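Local coordinates for guanine nucleotide exchange protein (Legionella pneumophila, PDB 1XSZ), which probably acts as a guanine nucleotide exchange factor for ADP-ribosylation factor (Arf) GTPases, its Sec7 domain carrying a cap over the active site, at residues 271-275 and 303-309; 320-324 and 336-340; 103-107 and 277-281; 217-221 and 233-237; 26-30 and 43-48. All blocks are in the same frame, centred on the assembly; numbering follows the deposited sequence. Where two conformers were deposited one is given.

Overall arrangement
Contacts 3, 4 and 5 are buried, yet differ in chemistry: contact 5 packs two Sec7 helices through aliphatic and aromatic carbon, contact 4 is apolar with a bridging water, and contact 3 joins Sec7 and capping domains by hydrogen bonds. Contacts 1, 2 and 4 lie in the capping domain. Contact 1 is partly buried and mixes hydrogen bonds of hydroxyl groups with a small apolar patch; contact 2 is a surface contact of rings and aliphatic branches. Strand 274-280 serves contacts 1 and 3, and contact 4 packs on it through Ile277 CD1 and Phe236 CE1, 3.5 Å apart. Contacts 1 and 2 touch through Ile307 and Ala338. Contact 5 stands apart, its centre about 41 Å from that of contact 4.

Contact 1 of 5, residues 271-275 and 303-309; sequences TSAQA and TKESIDL
The hydroxyl of Ser306 meets the chain of 271-275 where packing is tightest, taking the backbone N-H of Gln274 into OG at 2.9 Å in a nearly straight bond (174°). Beside it, Thr303 OG1 donates to Ser272 O over 2.8 Å, arriving above the carbonyl plane, 39° out of it; a chi1 of 60° turns OG1 toward that oxygen. Ser306 OG in turn donates a hydrogen bond to Thr303 O, which also receives Ser306 N from the same face; this double grip closes the type II beta turn 303-306 that leads, through Glu305 as N-cap, into helix 306-315. The helix thereby starts against the beginning of strand 274-280 in the capping domain. Ala273, the most covered residue, sets its CB 3.5 Å from Glu305 O. Leu309 brings CG to 4.0 Å from Ala275 CB, and its CD2 packs against the backbone from Ala273 O to Ala275 N, 3.8 Å from Ala273 O. The other end is looser. Thr271 and Glu305 run crosswise, and a water links Thr271 OG1 to Glu305 OE2, donating to the carboxylate at 3.2 Å. Thr271 OG1 also accepts from Ala273 N, forming an ST turn, while Glu305 and Ser272 lie exposed to solvent.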
# COMPACT_ATOMS: atom_id res chain seq x y z
N THR A 271 12.02 14.21 19.73
CA THR A 271 12.69 14.47 18.46
C THR A 271 11.73 14.53 17.28
O THR A 271 12.09 15.01 16.20
CB THR A 271 13.73 13.38 18.17
OG1 THR A 271 13.07 12.12 18.00
CG2 THR A 271 14.73 13.27 19.31
N SER A 272 10.51 14.05 17.50
CA SER A 272 9.48 14.03 16.46
C SER A 272 9.75 12.97 15.40
O SER A 272 9.04 12.88 14.40
CB SER A 272 9.34 15.41 15.80
OG SER A 272 8.85 16.36 16.73
N ALA A 273 10.79 12.17 15.62
CA ALA A 273 11.13 11.10 14.69
C ALA A 273 9.91 10.18 14.63
O ALA A 273 9.23 9.99 15.64
CB ALA A 273 12.35 10.33 15.17
N GLN A 274 9.64 9.61 13.46
CA GLN A 274 8.51 8.72 13.31
C GLN A 274 8.83 7.51 12.45
O GLN A 274 9.73 7.55 11.60
CB GLN A 274 7.31 9.46 12.71
CG GLN A 274 6.56 10.34 13.69
CD GLN A 274 5.30 10.95 13.09
OE1 GLN A 274 4.49 11.54 13.80
NE2 GLN A 274 5.14 10.81 11.78
N ALA A 275 8.11 6.43 12.68
CA ALA A 275 8.28 5.21 11.91
C ALA A 275 6.99 4.41 11.99
O ALA A 275 6.29 4.46 13.00
CB ALA A 275 9.44 4.39 12.48
N THR A 303 10.32 13.14 8.87
CA THR A 303 10.97 13.98 9.87
C THR A 303 12.38 13.48 10.20
O THR A 303 12.67 12.29 10.09
CB THR A 303 10.16 14.06 11.18
OG1 THR A 303 10.00 12.75 11.72
CG2 THR A 303 8.79 14.68 10.92
N LYS A 304 13.24 14.40 10.62
CA LYS A 304 14.61 14.06 10.97
C LYS A 304 14.69 13.00 12.06
O LYS A 304 13.84 12.94 12.95
CB LYS A 304 15.39 15.30 11.41
CG LYS A 304 15.71 16.28 10.29
CD LYS A 304 14.47 16.93 9.71
CE LYS A 304 14.83 17.94 8.63
NZ LYS A 304 13.62 18.61 8.06
N GLU A 305 15.73 12.17 11.98
CA GLU A 305 15.98 11.10 12.94
C GLU A 305 15.03 9.91 12.79
O GLU A 305 15.15 8.93 13.52
CB GLU A 305 15.93 11.63 14.38
CG GLU A 305 16.95 12.73 14.65
CD GLU A 305 17.13 13.02 16.13
OE1 GLU A 305 17.87 13.96 16.46
OE2 GLU A 305 16.53 12.30 16.95
N SER A 306 14.09 10.01 11.86
CA SER A 306 13.14 8.92 11.62
C SER A 306 13.87 7.68 11.14
O SER A 306 13.50 6.56 11.49
CB SER A 306 12.10 9.32 10.58
OG SER A 306 11.18 10.27 11.10
N ILE A 307 14.90 7.87 10.33
CA ILE A 307 15.67 6.75 9.80
C ILE A 307 16.29 5.93 10.93
O ILE A 307 16.27 4.70 10.88
CB ILE A 307 16.77 7.23 8.83
CG1 ILE A 307 17.44 6.03 8.17
CG2 ILE A 307 17.78 8.09 9.56
CD1 ILE A 307 18.33 6.39 7.00
N ASP A 308 16.81 6.59 11.96
CA ASP A 308 17.41 5.87 13.07
C ASP A 308 16.37 5.11 13.88
O ASP A 308 16.63 4.01 14.36
CB ASP A 308 18.19 6.83 13.97
CG ASP A 308 19.35 7.48 13.25
OD1 ASP A 308 20.14 6.75 12.60
OD2 ASP A 308 19.48 8.72 13.32
N LEU A 309 15.18 5.69 14.03
CA LEU A 309 14.12 5.03 14.78
C LEU A 309 13.68 3.76 14.06
O LEU A 309 13.53 2.70 14.67
CB LEU A 309 12.92 5.98 14.96
CG LEU A 309 11.69 5.39 15.65
CD1 LEU A 309 12.05 4.89 17.04
CD2 LEU A 309 10.61 6.46 15.75
O HOH W 1 14.66 10.01 18.08

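Contact 2 of 5, residues 320-324 and 336-340; sequences PVKNF and IKAYD
Phe324 presents its ring edge to the face of Tyr339 in an offset edge-to-face pair, with centroids 5.4 Å apart and planes inclined at 68°. The leading atom is Phe324 CE1, which comes to 3.7 Å from Tyr339 CD2; CZ beside it lies equally close to the same carbon. The long directions of the two side chains are close to orthogonal. Tyr339 has CG anti to its backbone N (chi1 173°), which carries the ring off helix 332-351 toward the segment 320-324. On one face of the Phe324 ring sits Ile336 CG1, a CH-pi contact 3.8 Å from the centroid and 25° off the normal, displaced toward the CG-CD1 side. The opposite face is covered over its centre by CG1 of Val321, from the same segment as the ring, so the phenyl group is held between two aliphatic branches. Val321 divides its work: while CG1 covers Phe324, CG2 approaches Tyr339 CE1 to 3.5 Å, the two side chains running antiparallel alongside each other.

The contact ties helix 332-351 to the edge strand 323-325 of the capping-domain sheet. Lys322 and Asn323 both face Glu206 on the neighbouring strand in a classic beta bulge, and Ala314 of helix 306-315 packs on Tyr339. Across the two segments the attraction is dispersive, supplemented by the weak electrostatics of aryl and aliphatic C-H groups directed at pi faces. Such chemistry depends on shape and ring tilt rather than on a polar bond to fix the distance.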
# COMPACT_ATOMS: atom_id res chain seq x y z
N PRO A 320 16.64 -11.69 10.28
CA PRO A 320 17.27 -10.76 9.35
C PRO A 320 16.23 -9.99 8.55
O PRO A 320 15.04 -10.31 8.57
CB PRO A 320 18.09 -11.67 8.46
CG PRO A 320 17.23 -12.89 8.37
CD PRO A 320 16.78 -13.08 9.81
N VAL A 321 16.69 -8.95 7.86
CA VAL A 321 15.83 -8.16 7.00
C VAL A 321 15.96 -8.81 5.62
O VAL A 321 17.08 -8.96 5.11
CB VAL A 321 16.29 -6.69 6.95
CG1 VAL A 321 15.67 -5.96 5.76
CG2 VAL A 321 15.91 -5.99 8.24
N LYS A 322 14.84 -9.18 5.03
CA LYS A 322 14.84 -9.83 3.72
C LYS A 322 15.11 -8.84 2.59
O LYS A 322 15.86 -9.13 1.66
CB LYS A 322 13.49 -10.51 3.47
CG LYS A 322 13.39 -11.27 2.15
CD LYS A 322 14.28 -12.50 2.17
CE LYS A 322 14.16 -13.28 0.87
NZ LYS A 322 14.99 -14.52 0.90
N ASN A 323 14.48 -7.67 2.67
CA ASN A 323 14.64 -6.67 1.63
C ASN A 323 14.75 -5.26 2.15
O ASN A 323 14.09 -4.89 3.13
CB ASN A 323 13.44 -6.72 0.67
CG ASN A 323 13.12 -8.12 0.18
OD1 ASN A 323 13.97 -8.79 -0.39
ND2 ASN A 323 11.89 -8.55 0.40
N PHE A 324 15.60 -4.46 1.50
CA PHE A 324 15.77 -3.06 1.82
C PHE A 324 15.36 -2.32 0.56
O PHE A 324 15.82 -2.66 -0.54
CB PHE A 324 17.24 -2.72 2.06
CG PHE A 324 17.87 -3.45 3.21
CD1 PHE A 324 17.89 -2.87 4.47
CD2 PHE A 324 18.48 -4.68 3.02
CE1 PHE A 324 18.52 -3.51 5.54
CE2 PHE A 324 19.11 -5.34 4.08
CZ PHE A 324 19.13 -4.75 5.34
N ILE A 336 20.19 1.06 4.64
CA ILE A 336 21.11 -0.05 4.89
C ILE A 336 22.19 0.36 5.88
O ILE A 336 22.48 -0.37 6.83
CB ILE A 336 21.73 -0.54 3.57
CG1 ILE A 336 20.67 -1.30 2.77
CG2 ILE A 336 22.93 -1.44 3.84
CD1 ILE A 336 21.01 -1.51 1.29
N LYS A 337 22.79 1.53 5.68
CA LYS A 337 23.83 1.98 6.59
C LYS A 337 23.30 2.19 8.01
O LYS A 337 23.95 1.81 8.98
CB LYS A 337 24.48 3.27 6.07
CG LYS A 337 25.40 3.03 4.89
CD LYS A 337 26.13 4.29 4.45
CE LYS A 337 25.18 5.29 3.81
NZ LYS A 337 25.93 6.46 3.26
N ALA A 338 22.11 2.77 8.13
CA ALA A 338 21.53 3.00 9.45
C ALA A 338 21.28 1.67 10.15
O ALA A 338 21.56 1.51 11.35
CB ALA A 338 20.24 3.79 9.32
N TYR A 339 20.74 0.70 9.41
CA TYR A 339 20.46 -0.61 9.96
C TYR A 339 21.76 -1.31 10.37
O TYR A 339 21.85 -1.86 11.47
CB TYR A 339 19.72 -1.45 8.91
CG TYR A 339 19.52 -2.90 9.28
CD1 TYR A 339 18.48 -3.29 10.14
CD2 TYR A 339 20.34 -3.89 8.75
CE1 TYR A 339 18.26 -4.63 10.44
CE2 TYR A 339 20.13 -5.23 9.05
CZ TYR A 339 19.09 -5.60 9.89
OH TYR A 339 18.88 -6.93 10.14
N ASP A 340 22.76 -1.29 9.50
CA ASP A 340 24.03 -1.93 9.82
C ASP A 340 24.68 -1.29 11.05
O ASP A 340 25.30 -1.98 11.86
CB ASP A 340 25.00 -1.87 8.64
CG ASP A 340 24.64 -2.85 7.53
OD1 ASP A 340 23.75 -3.71 7.72
OD2 ASP A 340 25.27 -2.77 6.46

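Contact 3 of 5, residues 103-107 and 277-281; sequences PGEAQ and IQVYT
Glu105, the N-cap residue of helix 106-123, reaches from the Sec7 domain to Gln278 and Tyr280 on strand 274-280 of the capping domain. Its CB lies 3.5 Å from Gln278 OE1 and also faces the Tyr280 hydroxyl. CG lies 3.6 Å from Gln278 OE1 and slightly farther from NE2. At the tip, OE1 accepts Gln278 NE2 at 2.9 Å on its anti side in a nearly straight bond (167°); the donor is tilted 25° from the carboxylate plane, and the carboxylate and amide planes are 30° apart. Gln299 NE2 also bonds to OE1, whereas OE2 forms a salt bridge with Lys108.

Behind this, the backbone N-H of Ala106, first residue of the helix, donates to Tyr280 OH over 2.9 Å at the edge of the phenol ring. Tyr280 OH donates in turn to Gln278 OE1, 2.7 Å away and in the carbonyl plane. That oxygen accepts a second hydrogen bond from a water, itself an acceptor from Gln107 N at 3.0 Å.

Two N-H groups of the first helical turn are thus satisfied by the capping domain, one directly and one through water. The Tyr280 hydroxyl, receiving and giving, defines which end of the Gln278 amide faces it, and the buried carboxylate of Glu105 is probably stabilised as an anion by Lys108 and the two amides.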
# COMPACT_ATOMS: atom_id res chain seq x y z
N PRO A 103 0.79 -1.79 -5.07
CA PRO A 103 1.59 -1.84 -3.84
C PRO A 103 1.21 -3.11 -3.07
O PRO A 103 0.10 -3.62 -3.21
CB PRO A 103 1.18 -0.56 -3.10
CG PRO A 103 -0.20 -0.28 -3.63
CD PRO A 103 -0.07 -0.60 -5.09
N GLY A 104 2.14 -3.61 -2.26
CA GLY A 104 1.87 -4.81 -1.49
C GLY A 104 1.53 -4.47 -0.05
O GLY A 104 1.67 -5.29 0.84
N GLU A 105 1.06 -3.24 0.16
CA GLU A 105 0.70 -2.74 1.48
C GLU A 105 -0.79 -2.44 1.50
O GLU A 105 -1.31 -1.74 0.62
CB GLU A 105 1.49 -1.48 1.79
CG GLU A 105 3.00 -1.71 1.79
CD GLU A 105 3.77 -0.41 1.71
OE1 GLU A 105 3.75 0.35 2.70
OE2 GLU A 105 4.38 -0.15 0.66
N ALA A 106 -1.47 -2.93 2.53
CA ALA A 106 -2.91 -2.78 2.68
C ALA A 106 -3.49 -1.37 2.55
O ALA A 106 -4.45 -1.17 1.80
CB ALA A 106 -3.35 -3.39 4.00
N GLN A 107 -2.94 -0.41 3.28
CA GLN A 107 -3.51 0.94 3.21
C GLN A 107 -3.35 1.58 1.84
O GLN A 107 -4.21 2.37 1.42
CB GLN A 107 -2.92 1.83 4.30
CG GLN A 107 -3.33 1.39 5.71
CD GLN A 107 -2.96 2.39 6.78
OE1 GLN A 107 -3.23 2.18 7.96
NE2 GLN A 107 -2.34 3.49 6.38
N ILE A 277 5.10 0.55 11.43
CA ILE A 277 5.37 -0.87 11.41
C ILE A 277 4.09 -1.60 11.04
O ILE A 277 3.10 -1.55 11.77
CB ILE A 277 5.86 -1.37 12.79
CG1 ILE A 277 7.11 -0.60 13.22
CG2 ILE A 277 6.14 -2.86 12.74
CD1 ILE A 277 7.64 -1.00 14.58
N GLN A 278 4.11 -2.25 9.88
CA GLN A 278 2.96 -3.00 9.39
C GLN A 278 3.17 -4.48 9.64
O GLN A 278 4.28 -4.99 9.46
CB GLN A 278 2.79 -2.79 7.89
CG GLN A 278 2.64 -1.36 7.45
CD GLN A 278 2.68 -1.24 5.95
OE1 GLN A 278 1.92 -1.89 5.24
NE2 GLN A 278 3.59 -0.41 5.45
N VAL A 279 2.12 -5.17 10.03
CA VAL A 279 2.20 -6.60 10.29
C VAL A 279 1.21 -7.36 9.43
O VAL A 279 0.05 -6.97 9.30
CB VAL A 279 1.91 -6.90 11.78
CG1 VAL A 279 1.92 -8.40 12.02
CG2 VAL A 279 2.94 -6.22 12.67
N TYR A 280 1.68 -8.45 8.83
CA TYR A 280 0.84 -9.31 7.99
C TYR A 280 1.06 -10.76 8.39
O TYR A 280 2.20 -11.19 8.58
CB TYR A 280 1.19 -9.18 6.50
CG TYR A 280 1.00 -7.81 5.92
CD1 TYR A 280 1.94 -6.80 6.15
CD2 TYR A 280 -0.14 -7.49 5.18
CE1 TYR A 280 1.74 -5.52 5.66
CE2 TYR A 280 -0.35 -6.21 4.69
CZ TYR A 280 0.59 -5.23 4.94
OH TYR A 280 0.38 -3.95 4.49
N THR A 281 -0.02 -11.52 8.54
CA THR A 281 0.09 -12.94 8.84
C THR A 281 -0.76 -13.64 7.80
O THR A 281 -1.89 -13.24 7.51
CB THR A 281 -0.38 -13.29 10.28
OG1 THR A 281 -1.74 -12.88 10.46
CG2 THR A 281 0.50 -12.60 11.30
O HOH W 2 -0.48 -0.35 4.91

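Contact 4 of 5, residues 217-221 and 233-237; sequences TFKKL and NTVFP
The ring of Phe236 carries CG1 of the adjacent Val235 on one face, 3.7 Å above the plane and offset toward the rim. From the helical segment 217-221, two methyls meet the far part of the ring obliquely. Thr217 CG2 lies 3.7 Å from Phe236 CE2, the threonine set athwart the phenylalanine side chain, and Leu221 CD1 stands 4.2 Å from CZ. Although the CB of Phe236 points away from the helix, chi1 of -57° puts CG anti to the carbonyl carbon and turns the ring back toward these methyls.

Val235 makes the broadest contact, burying more surface than any other residue here. Its CG1 sits 3.8 Å from Leu221 N and also faces Leu221 CB, while CG2 rests against the carbonyl oxygen of Lys220. The two branches therefore lie side by side against the Lys220-Leu221 peptide. In the capping domain this joins helix 216-224 to the loop that precedes strand 243-248, and both pack onto the sheet: Leu221 touches Ile277 and Val279, and Phe236 touches Ile277.

A water bridges the two segments beside the apolar contact. It donates to Val235 O at 2.9 Å and is hydrogen-bonded to Thr217 OG1 at 3.0 Å; the same hydroxyl is also bonded to Asp316 O. On the exposed side Lys220 lays its CD 3.6 Å from Thr234 O before a bend at chi4 leads the ammonium group away, and Thr234 OG1 is hydrogen-bonded to Asn231 O.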
# COMPACT_ATOMS: atom_id res chain seq x y z
N THR A 217 10.71 -11.13 19.17
CA THR A 217 10.30 -9.76 18.90
C THR A 217 9.02 -9.75 18.08
O THR A 217 8.12 -8.94 18.34
CB THR A 217 11.40 -8.97 18.16
OG1 THR A 217 12.58 -8.92 18.99
CG2 THR A 217 10.95 -7.55 17.86
N PHE A 218 8.92 -10.64 17.11
CA PHE A 218 7.71 -10.71 16.29
C PHE A 218 6.52 -11.04 17.18
O PHE A 218 5.46 -10.44 17.05
CB PHE A 218 7.83 -11.79 15.22
CG PHE A 218 6.60 -11.94 14.37
CD1 PHE A 218 6.35 -11.08 13.31
CD2 PHE A 218 5.65 -12.92 14.67
CE1 PHE A 218 5.19 -11.19 12.55
CE2 PHE A 218 4.48 -13.04 13.92
CZ PHE A 218 4.25 -12.17 12.86
N LYS A 219 6.69 -11.99 18.09
CA LYS A 219 5.61 -12.39 18.99
C LYS A 219 5.14 -11.22 19.84
O LYS A 219 3.94 -11.00 20.00
CB LYS A 219 6.06 -13.54 19.89
CG LYS A 219 6.26 -14.85 19.15
CD LYS A 219 6.78 -15.93 20.09
CE LYS A 219 6.89 -17.26 19.39
NZ LYS A 219 5.56 -17.76 18.94
N LYS A 220 6.08 -10.46 20.40
CA LYS A 220 5.72 -9.31 21.22
C LYS A 220 5.03 -8.24 20.38
O LYS A 220 4.09 -7.58 20.83
CB LYS A 220 6.96 -8.71 21.89
CG LYS A 220 7.58 -9.59 22.97
CD LYS A 220 8.79 -8.92 23.60
CE LYS A 220 9.36 -9.74 24.75
NZ LYS A 220 9.80 -11.09 24.30
N LEU A 221 5.50 -8.08 19.15
CA LEU A 221 4.93 -7.10 18.24
C LEU A 221 3.49 -7.47 17.89
O LEU A 221 2.59 -6.63 17.88
CB LEU A 221 5.76 -7.02 16.97
CG LEU A 221 5.25 -6.08 15.88
CD1 LEU A 221 5.23 -4.65 16.40
CD2 LEU A 221 6.15 -6.19 14.66
N ASN A 233 8.55 0.24 24.00
CA ASN A 233 9.91 -0.16 24.31
C ASN A 233 9.98 -1.56 24.93
O ASN A 233 11.06 -2.11 25.12
CB ASN A 233 10.60 0.86 25.23
CG ASN A 233 9.85 1.09 26.51
OD1 ASN A 233 9.32 0.15 27.11
ND2 ASN A 233 9.81 2.34 26.96
N THR A 234 8.82 -2.13 25.25
CA THR A 234 8.79 -3.48 25.80
C THR A 234 8.96 -4.45 24.64
O THR A 234 9.33 -5.61 24.82
CB THR A 234 7.45 -3.78 26.53
OG1 THR A 234 6.35 -3.61 25.63
CG2 THR A 234 7.28 -2.86 27.72
N VAL A 235 8.67 -3.96 23.43
CA VAL A 235 8.81 -4.77 22.23
C VAL A 235 10.19 -4.48 21.63
O VAL A 235 10.89 -5.40 21.19
CB VAL A 235 7.73 -4.40 21.17
CG1 VAL A 235 7.93 -5.24 19.92
CG2 VAL A 235 6.34 -4.63 21.75
N PHE A 236 10.56 -3.21 21.61
CA PHE A 236 11.85 -2.77 21.07
C PHE A 236 12.66 -2.03 22.12
O PHE A 236 12.63 -0.80 22.20
CB PHE A 236 11.63 -1.83 19.87
CG PHE A 236 10.82 -2.43 18.77
CD1 PHE A 236 9.51 -2.01 18.53
CD2 PHE A 236 11.35 -3.43 17.96
CE1 PHE A 236 8.76 -2.57 17.51
CE2 PHE A 236 10.60 -4.00 16.93
CZ PHE A 236 9.30 -3.56 16.71
N PRO A 237 13.41 -2.77 22.96
CA PRO A 237 14.23 -2.15 24.01
C PRO A 237 15.17 -1.06 23.49
O PRO A 237 15.46 -0.09 24.19
CB PRO A 237 14.98 -3.34 24.60
CG PRO A 237 13.99 -4.45 24.44
CD PRO A 237 13.49 -4.24 23.03
O HOH W 3 13.42 -6.35 20.22

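Contact 5 of 5, residues 26-30 and 43-48; sequences INKIK and EIAEFF
Two consecutive helices of the all-helical Sec7 domain, 22-35 and 40-50, meet here through Ile26 and Ile29 on one and Ile44, Phe47 and Phe48 on the other. Their short segments run at 124° to each other with axes 10.5 Å apart at closest approach, a separation filled by branched and aromatic side chains. Ile44 enters between the two isoleucines of 26-30: its CG2 touches Ile26 CD1 at 3.7 Å, and its CG1 lies 3.8 Å from Ile29 CG2. In Ile26 a chi2 of -64° bends CD1 toward Ile44 and toward Phe48 CZ, 3.9 Å from that methyl; the Ile26 and Ile44 side chains lie roughly perpendicular.

Ile29, in contrast, is extended at chi2, and its CD1 reaches Phe47 at CD2 and CG, both 4.1 Å distant and approached obliquely. The two helices, joined by a short loop and packed at a steep angle, thus let residues one turn apart on 40-50, Ile44 and Phe48, share Ile26 as a neighbour. Other Sec7 helices continue the packing: Ile14 of helix 11-20 lies against both Ile29 and Phe47, while Tyr63 of helix 57-64 touches Ile26 and Ile44. Ile26 also meets Tyr328 of the capping domain. The buried carboxylate of Glu43 accepts a hydrogen bond at OE1 from His4 N. At the margin, Lys30 CG passes 4.3 Å from Ile44 CD1, its ammonium group pairing with Glu70 in a salt bridge.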
# COMPACT_ATOMS: atom_id res chain seq x y z
N ILE A 26 9.50 14.37 -9.56
CA ILE A 26 8.29 15.10 -9.20
C ILE A 26 8.62 16.58 -9.05
O ILE A 26 7.90 17.45 -9.55
CB ILE A 26 7.68 14.56 -7.88
CG1 ILE A 26 7.19 13.12 -8.08
CG2 ILE A 26 6.55 15.46 -7.41
CD1 ILE A 26 6.06 12.98 -9.09
N ASN A 27 9.71 16.88 -8.35
CA ASN A 27 10.11 18.26 -8.14
C ASN A 27 10.39 18.98 -9.46
O ASN A 27 10.07 20.16 -9.61
CB ASN A 27 11.34 18.33 -7.23
CG ASN A 27 11.00 18.09 -5.78
OD1 ASN A 27 11.88 17.95 -4.93
ND2 ASN A 27 9.71 18.03 -5.48
N LYS A 28 10.99 18.27 -10.41
CA LYS A 28 11.29 18.87 -11.71
C LYS A 28 10.00 19.25 -12.43
O LYS A 28 9.90 20.33 -13.01
CB LYS A 28 12.11 17.90 -12.57
CG LYS A 28 13.56 17.77 -12.14
CD LYS A 28 14.35 16.91 -13.12
CE LYS A 28 15.83 16.92 -12.78
NZ LYS A 28 16.10 16.42 -11.41
N ILE A 29 9.01 18.36 -12.38
CA ILE A 29 7.73 18.64 -13.03
C ILE A 29 7.11 19.86 -12.37
O ILE A 29 6.61 20.76 -13.06
CB ILE A 29 6.76 17.45 -12.88
CG1 ILE A 29 7.26 16.26 -13.72
CG2 ILE A 29 5.35 17.86 -13.34
CD1 ILE A 29 6.45 14.99 -13.51
N LYS A 30 7.14 19.90 -11.04
CA LYS A 30 6.57 21.02 -10.30
C LYS A 30 7.27 22.34 -10.63
O LYS A 30 6.63 23.38 -10.70
CB LYS A 30 6.63 20.74 -8.80
CG LYS A 30 5.77 19.56 -8.37
CD LYS A 30 5.93 19.24 -6.89
CE LYS A 30 5.41 20.36 -6.00
NZ LYS A 30 5.47 19.98 -4.56
N GLU A 43 -0.78 17.65 -14.18
CA GLU A 43 0.36 17.44 -15.05
C GLU A 43 1.17 16.21 -14.63
O GLU A 43 1.65 15.45 -15.46
CB GLU A 43 1.26 18.68 -15.07
CG GLU A 43 2.17 18.74 -16.28
CD GLU A 43 1.41 18.87 -17.60
OE1 GLU A 43 1.94 18.43 -18.64
OE2 GLU A 43 0.29 19.42 -17.59
N ILE A 44 1.34 16.02 -13.32
CA ILE A 44 2.07 14.86 -12.83
C ILE A 44 1.30 13.60 -13.24
O ILE A 44 1.87 12.64 -13.76
CB ILE A 44 2.23 14.90 -11.30
CG1 ILE A 44 3.13 16.07 -10.90
CG2 ILE A 44 2.80 13.58 -10.79
CD1 ILE A 44 3.16 16.34 -9.41
N ALA A 45 -0.01 13.61 -13.01
CA ALA A 45 -0.85 12.47 -13.36
C ALA A 45 -0.78 12.17 -14.85
O ALA A 45 -0.67 11.01 -15.25
CB ALA A 45 -2.29 12.74 -12.94
N GLU A 46 -0.84 13.21 -15.68
CA GLU A 46 -0.78 13.02 -17.12
C GLU A 46 0.57 12.45 -17.54
O GLU A 46 0.64 11.64 -18.46
CB GLU A 46 -1.04 14.35 -17.84
CG GLU A 46 -1.09 14.24 -19.36
CD GLU A 46 -2.20 13.33 -19.86
OE1 GLU A 46 -3.35 13.48 -19.38
OE2 GLU A 46 -1.94 12.48 -20.73
N PHE A 47 1.64 12.87 -16.87
CA PHE A 47 2.98 12.37 -17.20
C PHE A 47 3.06 10.88 -16.90
O PHE A 47 3.65 10.12 -17.67
CB PHE A 47 4.04 13.12 -16.39
CG PHE A 47 5.44 12.98 -16.95
CD1 PHE A 47 5.83 13.70 -18.08
CD2 PHE A 47 6.35 12.11 -16.37
CE1 PHE A 47 7.11 13.55 -18.62
CE2 PHE A 47 7.63 11.95 -16.90
CZ PHE A 47 8.01 12.67 -18.03
N PHE A 48 2.48 10.46 -15.78
CA PHE A 48 2.48 9.04 -15.41
C PHE A 48 1.80 8.21 -16.50
O PHE A 48 2.27 7.14 -16.87
CB PHE A 48 1.73 8.84 -14.09
CG PHE A 48 2.47 9.31 -12.87
CD1 PHE A 48 1.78 9.49 -11.67
CD2 PHE A 48 3.84 9.54 -12.89
CE1 PHE A 48 2.45 9.89 -10.51
CE2 PHE A 48 4.52 9.94 -11.74
CZ PHE A 48 3.82 10.11 -10.55